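Local coordinates for protein histone-lysine N-methyltransferase, H3 lysine-9 specific SUVH6 (Arabidopsis thaliana, PDB 6A5K) that probably methylates histone H3 at its H3K9 site with S-adenosylmethionine as methyl donor, and joins this SET-domain activity to an SRA domain of a family that binds methylated DNA, at residues W365-L370 against R451-S456; E381-L386 against K446-R451. The protein carries 1 engineered substitution. All blocks are in the same frame, centred on the assembly; numbering follows the deposited sequence.

How the contacts relate
Following the chain from its N terminus, strand 365-369 comes first, then 381-386, and only after some sixty residues of small helices and strands does the chain return with 446-451, running straight on into 451-456. Contact 2 closes the inner loop, from 381-386 to 446-451, and contact 1 closes the outer one, from 365-370 to 451-456, so the two nest without crossing and share Arg-451. Their centres lie about 13 Å apart, and Val-367 CG2 packs on Val-449 O. Contact 1 ties strand 365-369 to 454-455, lining the S-adenosylmethionine pocket; contact 2 ties the link between strands 378-381 and 385-388 to strand 446-447, reaching the cofactor through Arg-451.

Contact 1. Residues W365-L370 against R451-S456; sequences WGVRCL and RFINHS. With SAM (S-adenosylmethionine), chain F.
Val-367 lays its CG2 methyl across the base of Phe-452, 3.6 Å from Phe-452 CB, the two side chains crossing at about a right angle. The pair joins two signature elements of the SET fold, the strand carrying the Gly-Trp-Gly sequence and the Arg-Phe-Ile-Asn-His-Ser segment, and shows how a cofactor site can be built on a small apolar base. With CG1 anti to the backbone N (chi1 178°), Val-367 keeps CG2 for the partner segment, where it also meets Ile-453 CG1 at 3.7 Å. Beyond it, Trp-365 CB approaches Phe-452 CD2 obliquely, and the Phe-452 ring continues into packing against Phe-270. The backbones come close at Gly-366, whose CA-H points at Phe-452 O over 3.3 Å.

Strand 491-494 runs between 365-369 and 454-455, and a water helps to join 365-369 to 454-455 by accepting from both Val-367 N and Asn-454 N. The amino nitrogen of S-adenosylmethionine (atom N) donates to Trp-365 O at 2.8 Å and also to Asn-454 OD1, while Trp-365 N binds the carboxylate atom OXT, which lies at the edge of the indole ring. Asn-454 ND2 adds only a weak bond to Trp-365 O, 3.3 Å long and bent to 128°; its stronger partner is Glu-491, which probably fixes the amide so that OD1 faces the cofactor. His-455 reads the adenine with its backbone, its N binding N7 and its O receiving N6. At the reactive end, the transferable methyl carbon CE of S-adenosylmethionine stands 2.9 Å from Arg-451 O.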
loop_
_atom_site.group_PDB
_atom_site.type_symbol
_atom_site.label_atom_id
_atom_site.label_comp_id
_atom_site.label_asym_id
_atom_site.label_seq_id
_atom_site.Cartn_x
_atom_site.Cartn_y
_atom_site.Cartn_z
ATOM N N TRP A 365 -13.989 14.705 5.738
ATOM C CA TRP A 365 -12.585 14.767 5.362
ATOM C C TRP A 365 -11.914 13.405 5.531
ATOM O O TRP A 365 -12.221 12.668 6.468
ATOM C CB TRP A 365 -11.855 15.825 6.192
ATOM C CG TRP A 365 -12.359 17.217 5.937
ATOM C CD1 TRP A 365 -13.421 17.827 6.534
ATOM C CD2 TRP A 365 -11.826 18.160 4.998
ATOM N NE1 TRP A 365 -13.581 19.100 6.027
ATOM C CE2 TRP A 365 -12.615 19.325 5.086
ATOM C CE3 TRP A 365 -10.761 18.128 4.094
ATOM C CZ2 TRP A 365 -12.365 20.453 4.304
ATOM C CZ3 TRP A 365 -10.515 19.252 3.319
ATOM C CH2 TRP A 365 -11.315 20.397 3.429
ATOM N N GLY A 366 -11.011 13.083 4.608
ATOM C CA GLY A 366 -10.196 11.882 4.682
ATOM C C GLY A 366 -8.737 12.182 4.379
ATOM O O GLY A 366 -8.357 13.346 4.211
ATOM N N VAL A 367 -7.922 11.132 4.288
ATOM C CA VAL A 367 -6.478 11.276 4.096
ATOM C C VAL A 367 -6.015 10.539 2.847
ATOM O O VAL A 367 -6.442 9.416 2.601
ATOM C CB VAL A 367 -5.681 10.734 5.317
ATOM C CG1 VAL A 367 -4.178 10.844 5.072
ATOM C CG2 VAL A 367 -6.067 11.473 6.599
ATOM N N ARG A 368 -5.161 11.177 2.050
ATOM C CA ARG A 368 -4.512 10.475 0.943
ATOM C C ARG A 368 -3.058 10.917 0.813
ATOM O O ARG A 368 -2.619 11.861 1.480
ATOM C CB ARG A 368 -5.261 10.711 -0.382
ATOM C CG ARG A 368 -5.259 12.176 -0.840
ATOM C CD ARG A 368 -6.196 12.393 -2.038
ATOM N NE ARG A 368 -6.317 13.812 -2.382
ATOM C CZ ARG A 368 -7.314 14.314 -3.100
ATOM N NH1 ARG A 368 -8.277 13.515 -3.548
ATOM N NH2 ARG A 368 -7.352 15.615 -3.367
ATOM N N CYS A 369 -2.317 10.229 -0.051
ATOM C CA CYS A 369 -0.905 10.525 -0.273
ATOM C C CYS A 369 -0.664 10.977 -1.713
ATOM O O CYS A 369 -1.280 10.451 -2.639
ATOM C CB CYS A 369 -0.053 9.297 0.048
ATOM S SG CYS A 369 1.725 9.550 -0.114
ATOM N N LEU A 370 0.224 11.952 -1.899
ATOM C CA LEU A 370 0.490 12.486 -3.235
ATOM C C LEU A 370 1.288 11.520 -4.106
ATOM O O LEU A 370 1.332 11.672 -5.322
ATOM C CB LEU A 370 1.227 13.825 -3.150
ATOM C CG LEU A 370 0.424 15.034 -2.664
ATOM C CD1 LEU A 370 1.280 16.296 -2.701
ATOM C CD2 LEU A 370 -0.827 15.216 -3.507
ATOM N N ARG A 451 -6.185 11.676 12.882
ATOM C CA ARG A 451 -7.586 11.853 13.259
ATOM C C ARG A 451 -8.503 11.876 12.027
ATOM O O ARG A 451 -9.708 11.711 12.149
ATOM C CB ARG A 451 -7.782 13.146 14.080
ATOM C CG ARG A 451 -7.763 14.423 13.236
ATOM C CD ARG A 451 -7.533 15.691 14.072
ATOM N NE ARG A 451 -8.625 15.982 15.003
ATOM C CZ ARG A 451 -9.796 16.505 14.647
ATOM N NH1 ARG A 451 -10.050 16.769 13.372
ATOM N NH2 ARG A 451 -10.727 16.741 15.561
ATOM N N PHE A 452 -7.938 12.079 10.842
ATOM C CA PHE A 452 -8.765 12.246 9.643
ATOM C C PHE A 452 -8.905 10.976 8.806
ATOM O O PHE A 452 -9.654 10.962 7.829
ATOM C CB PHE A 452 -8.207 13.370 8.767
ATOM C CG PHE A 452 -8.443 14.743 9.318
ATOM C CD1 PHE A 452 -7.385 15.516 9.768
ATOM C CD2 PHE A 452 -9.726 15.266 9.379
ATOM C CE1 PHE A 452 -7.600 16.789 10.275
ATOM C CE2 PHE A 452 -9.950 16.541 9.882
ATOM C CZ PHE A 452 -8.887 17.302 10.330
ATOM N N ILE A 453 -8.195 9.911 9.177
ATOM C CA ILE A 453 -8.268 8.656 8.410
ATOM C C ILE A 453 -9.618 7.965 8.631
ATOM O O ILE A 453 -10.005 7.675 9.770
ATOM C CB ILE A 453 -7.125 7.685 8.786
ATOM C CG1 ILE A 453 -5.764 8.353 8.570
ATOM C CG2 ILE A 453 -7.218 6.389 7.965
ATOM C CD1 ILE A 453 -4.598 7.554 9.136
ATOM N N ASN A 454 -10.341 7.730 7.540
ATOM C CA ASN A 454 -11.680 7.153 7.608
ATOM C C ASN A 454 -11.678 5.634 7.749
ATOM O O ASN A 454 -10.653 4.990 7.595
ATOM C CB ASN A 454 -12.487 7.563 6.367
ATOM C CG ASN A 454 -12.964 9.006 6.439
ATOM O OD1 ASN A 454 -13.280 9.506 7.517
ATOM N ND2 ASN A 454 -13.012 9.681 5.296
ATOM N N HIS A 455 -12.840 5.071 8.048
ATOM C CA HIS A 455 -12.986 3.624 8.123
ATOM C C HIS A 455 -13.271 3.005 6.756
ATOM O O HIS A 455 -13.984 3.592 5.934
ATOM C CB HIS A 455 -14.120 3.238 9.077
ATOM C CG HIS A 455 -14.606 1.834 8.878
ATOM N ND1 HIS A 455 -13.998 0.749 9.474
ATOM C CD2 HIS A 455 -15.609 1.332 8.114
ATOM C CE1 HIS A 455 -14.619 -0.359 9.108
ATOM N NE2 HIS A 455 -15.599 -0.036 8.281
ATOM N N SER A 456 -12.742 1.808 6.530
ATOM C CA SER A 456 -13.192 0.995 5.404
ATOM C C SER A 456 -13.321 -0.478 5.791
ATOM O O SER A 456 -12.544 -0.995 6.606
ATOM C CB SER A 456 -12.241 1.129 4.217
ATOM O OG SER A 456 -12.682 0.321 3.132
HETATM N N SAM F . -14.313 12.111 8.202
HETATM C CA SAM F . -13.786 12.690 9.452
HETATM C C SAM F . -13.721 14.218 9.436
HETATM O O SAM F . -13.176 14.834 10.362
HETATM O OXT SAM F . -14.201 14.865 8.501
HETATM C CB SAM F . -12.403 12.118 9.764
HETATM C CG SAM F . -12.504 10.727 10.374
HETATM S SD SAM F . -13.257 10.888 12.010
HETATM C CE SAM F . -11.979 10.090 12.972
HETATM C "C5'" SAM F . -14.490 9.579 12.091
HETATM C "C4'" SAM F . -15.806 10.043 11.498
HETATM O "O4'" SAM F . -15.713 10.062 10.080
HETATM C "C3'" SAM F . -16.931 9.089 11.848
HETATM O "O3'" SAM F . -17.552 9.456 13.059
HETATM C "C2'" SAM F . -17.852 9.272 10.670
HETATM O "O2'" SAM F . -18.586 10.459 10.871
HETATM C "C1'" SAM F . -16.897 9.527 9.525
HETATM N N9 SAM F . -16.582 8.255 8.842
HETATM C C8 SAM F . -15.367 7.626 8.768
HETATM N N7 SAM F . -15.512 6.480 8.052
HETATM C C5 SAM F . -16.810 6.363 7.683
HETATM C C6 SAM F . -17.507 5.407 6.953
HETATM N N6 SAM F . -16.889 4.331 6.461
HETATM N N1 SAM F . -18.860 5.565 6.753
HETATM C C2 SAM F . -19.516 6.674 7.251
HETATM N N3 SAM F . -18.819 7.627 7.968
HETATM C C4 SAM F . -17.490 7.479 8.174
HETATM O O HOH W 1 -9.264 8.678 4.897
#

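Contact 2. Residues E381-L386 against K446-R451; sequences EYVGEL and KGNVGR. With SAM (S-adenosylmethionine), chain F.
Asn-448 presses its amide against Val-383, CG to Val-383 CB at 3.5 Å, and grips the backbone on either side of Tyr-382. Its ND2 donates to Glu-381 O at 2.9 Å, with that oxygen in the amide plane, while OD1 receives Val-383 N at 3.0 Å from well above its carbonyl plane. A chi1 of 74° puts CG between the backbone N and carbonyl carbon, where OD1 can also take a weak bond from Gly-450 N: an Asx turn opening the 3-10 segment. Tyr-382 completes this buried half, its CE2 3.6 Å from Gly-450 O.

The other end is looser. Glu-385 and Lys-446, both partly exposed, form a salt bridge whose hydrogen bond is weak, 3.2 Å from Lys-446 NZ to Glu-385 OE2, and a water lies between Glu-385 OE2 and Lys-446 N. Between the two halves, Gly-384 and Gly-447 let the backbones draw close, with a weak bond from Asn-448 N to Val-383 O.

Segment 381-386 leaves strand 378-381, beside 477-482, and enters strand 385-388, which pairs with 436-442 and leads into helix 389-394, while strand 446-447 pairs with 271-272.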
loop_
_atom_site.group_PDB
_atom_site.type_symbol
_atom_site.label_atom_id
_atom_site.label_comp_id
_atom_site.label_asym_id
_atom_site.label_seq_id
_atom_site.Cartn_x
_atom_site.Cartn_y
_atom_site.Cartn_z
ATOM N N GLU A 381 1.396 8.137 12.896
ATOM C CA GLU A 381 0.895 7.727 14.205
ATOM C C GLU A 381 -0.511 8.270 14.418
ATOM O O GLU A 381 -0.884 9.270 13.812
ATOM C CB GLU A 381 1.831 8.234 15.315
ATOM C CG GLU A 381 1.466 7.782 16.726
ATOM C CD GLU A 381 2.572 8.048 17.739
ATOM O OE1 GLU A 381 3.602 8.643 17.362
ATOM O OE2 GLU A 381 2.411 7.661 18.914
ATOM N N TYR A 382 -1.296 7.612 15.270
ATOM C CA TYR A 382 -2.508 8.241 15.781
ATOM C C TYR A 382 -2.133 9.043 17.017
ATOM O O TYR A 382 -1.943 8.484 18.096
ATOM C CB TYR A 382 -3.596 7.212 16.112
ATOM C CG TYR A 382 -4.962 7.848 16.266
ATOM C CD1 TYR A 382 -5.354 8.424 17.470
ATOM C CD2 TYR A 382 -5.854 7.880 15.203
ATOM C CE1 TYR A 382 -6.599 9.020 17.608
ATOM C CE2 TYR A 382 -7.098 8.472 15.333
ATOM C CZ TYR A 382 -7.464 9.040 16.539
ATOM O OH TYR A 382 -8.701 9.627 16.666
ATOM N N VAL A 383 -2.006 10.355 16.855
ATOM C CA VAL A 383 -1.565 11.205 17.956
ATOM C C VAL A 383 -2.736 11.968 18.564
ATOM O O VAL A 383 -3.597 12.478 17.844
ATOM C CB VAL A 383 -0.474 12.198 17.489
ATOM C CG1 VAL A 383 -0.148 13.209 18.585
ATOM C CG2 VAL A 383 0.780 11.445 17.070
ATOM N N GLY A 384 -2.759 12.034 19.895
ATOM C CA GLY A 384 -3.771 12.770 20.627
ATOM C C GLY A 384 -3.442 12.726 22.110
ATOM O O GLY A 384 -2.296 12.480 22.482
ATOM N N GLU A 385 -4.439 12.953 22.959
ATOM C CA GLU A 385 -4.236 12.863 24.404
ATOM C C GLU A 385 -4.526 11.446 24.883
ATOM O O GLU A 385 -5.602 10.915 24.609
ATOM C CB GLU A 385 -5.131 13.847 25.164
ATOM C CG GLU A 385 -5.356 15.193 24.498
ATOM C CD GLU A 385 -6.300 16.083 25.306
ATOM O OE1 GLU A 385 -6.169 16.124 26.550
ATOM O OE2 GLU A 385 -7.179 16.732 24.699
ATOM N N LEU A 386 -3.574 10.838 25.588
ATOM C CA LEU A 386 -3.792 9.539 26.229
ATOM C C LEU A 386 -4.728 9.687 27.422
ATOM O O LEU A 386 -4.465 10.482 28.321
ATOM C CB LEU A 386 -2.471 8.919 26.705
ATOM C CG LEU A 386 -1.670 7.974 25.807
ATOM C CD1 LEU A 386 -2.580 6.940 25.159
ATOM C CD2 LEU A 386 -0.860 8.737 24.765
ATOM N N LYS A 446 -6.970 17.976 20.400
ATOM C CA LYS A 446 -5.558 18.008 20.043
ATOM C C LYS A 446 -5.176 16.694 19.373
ATOM O O LYS A 446 -5.336 15.631 19.965
ATOM C CB LYS A 446 -4.697 18.241 21.288
ATOM C CG LYS A 446 -5.131 19.436 22.121
ATOM C CD LYS A 446 -4.234 19.636 23.331
ATOM C CE LYS A 446 -4.924 20.459 24.406
ATOM N NZ LYS A 446 -6.162 19.792 24.908
ATOM N N GLY A 447 -4.678 16.764 18.142
ATOM C CA GLY A 447 -4.280 15.562 17.429
ATOM C C GLY A 447 -3.515 15.866 16.160
ATOM O O GLY A 447 -3.329 17.037 15.805
ATOM N N ASN A 448 -3.056 14.815 15.483
ATOM C CA ASN A 448 -2.376 14.977 14.203
ATOM C C ASN A 448 -3.254 14.493 13.050
ATOM O O ASN A 448 -4.455 14.282 13.221
ATOM C CB ASN A 448 -1.032 14.238 14.197
ATOM C CG ASN A 448 -1.181 12.728 14.104
ATOM O OD1 ASN A 448 -2.224 12.163 14.442
ATOM N ND2 ASN A 448 -0.127 12.066 13.641
ATOM N N VAL A 449 -2.645 14.311 11.885
ATOM C CA VAL A 449 -3.375 13.958 10.667
ATOM C C VAL A 449 -4.130 12.624 10.810
ATOM O O VAL A 449 -5.135 12.381 10.126
ATOM C CB VAL A 449 -2.416 13.898 9.454
ATOM C CG1 VAL A 449 -1.412 12.744 9.606
ATOM C CG2 VAL A 449 -3.196 13.777 8.138
ATOM N N GLY A 450 -3.662 11.774 11.718
ATOM C CA GLY A 450 -4.282 10.480 11.941
ATOM C C GLY A 450 -5.761 10.564 12.275
ATOM O O GLY A 450 -6.516 9.637 11.965
ATOM N N ARG A 451 -6.185 11.676 12.882
ATOM C CA ARG A 451 -7.586 11.853 13.259
ATOM C C ARG A 451 -8.503 11.876 12.027
ATOM O O ARG A 451 -9.708 11.711 12.149
ATOM C CB ARG A 451 -7.782 13.146 14.080
ATOM C CG ARG A 451 -7.763 14.423 13.236
ATOM C CD ARG A 451 -7.533 15.691 14.072
ATOM N NE ARG A 451 -8.625 15.982 15.003
ATOM C CZ ARG A 451 -9.796 16.505 14.647
ATOM N NH1 ARG A 451 -10.050 16.769 13.372
ATOM N NH2 ARG A 451 -10.727 16.741 15.561
HETATM N N SAM F . -14.313 12.111 8.202
HETATM C CA SAM F . -13.786 12.690 9.452
HETATM C C SAM F . -13.721 14.218 9.436
HETATM O O SAM F . -13.176 14.834 10.362
HETATM O OXT SAM F . -14.201 14.865 8.501
HETATM C CB SAM F . -12.403 12.118 9.764
HETATM C CG SAM F . -12.504 10.727 10.374
HETATM S SD SAM F . -13.257 10.888 12.010
HETATM C CE SAM F . -11.979 10.090 12.972
HETATM C "C5'" SAM F . -14.490 9.579 12.091
HETATM C "C4'" SAM F . -15.806 10.043 11.498
HETATM O "O4'" SAM F . -15.713 10.062 10.080
HETATM C "C3'" SAM F . -16.931 9.089 11.848
HETATM O "O3'" SAM F . -17.552 9.456 13.059
HETATM C "C2'" SAM F . -17.852 9.272 10.670
HETATM O "O2'" SAM F . -18.586 10.459 10.871
HETATM C "C1'" SAM F . -16.897 9.527 9.525
HETATM N N9 SAM F . -16.582 8.255 8.842
HETATM C C8 SAM F . -15.367 7.626 8.768
HETATM N N7 SAM F . -15.512 6.480 8.052
HETATM C C5 SAM F . -16.810 6.363 7.683
HETATM C C6 SAM F . -17.507 5.407 6.953
HETATM N N6 SAM F . -16.889 4.331 6.461
HETATM N N1 SAM F . -18.860 5.565 6.753
HETATM C C2 SAM F . -19.516 6.674 7.251
HETATM N N3 SAM F . -18.819 7.627 7.968
HETATM C C4 SAM F . -17.490 7.479 8.174
HETATM O O HOH W 2 -7.788 15.769 22.225
#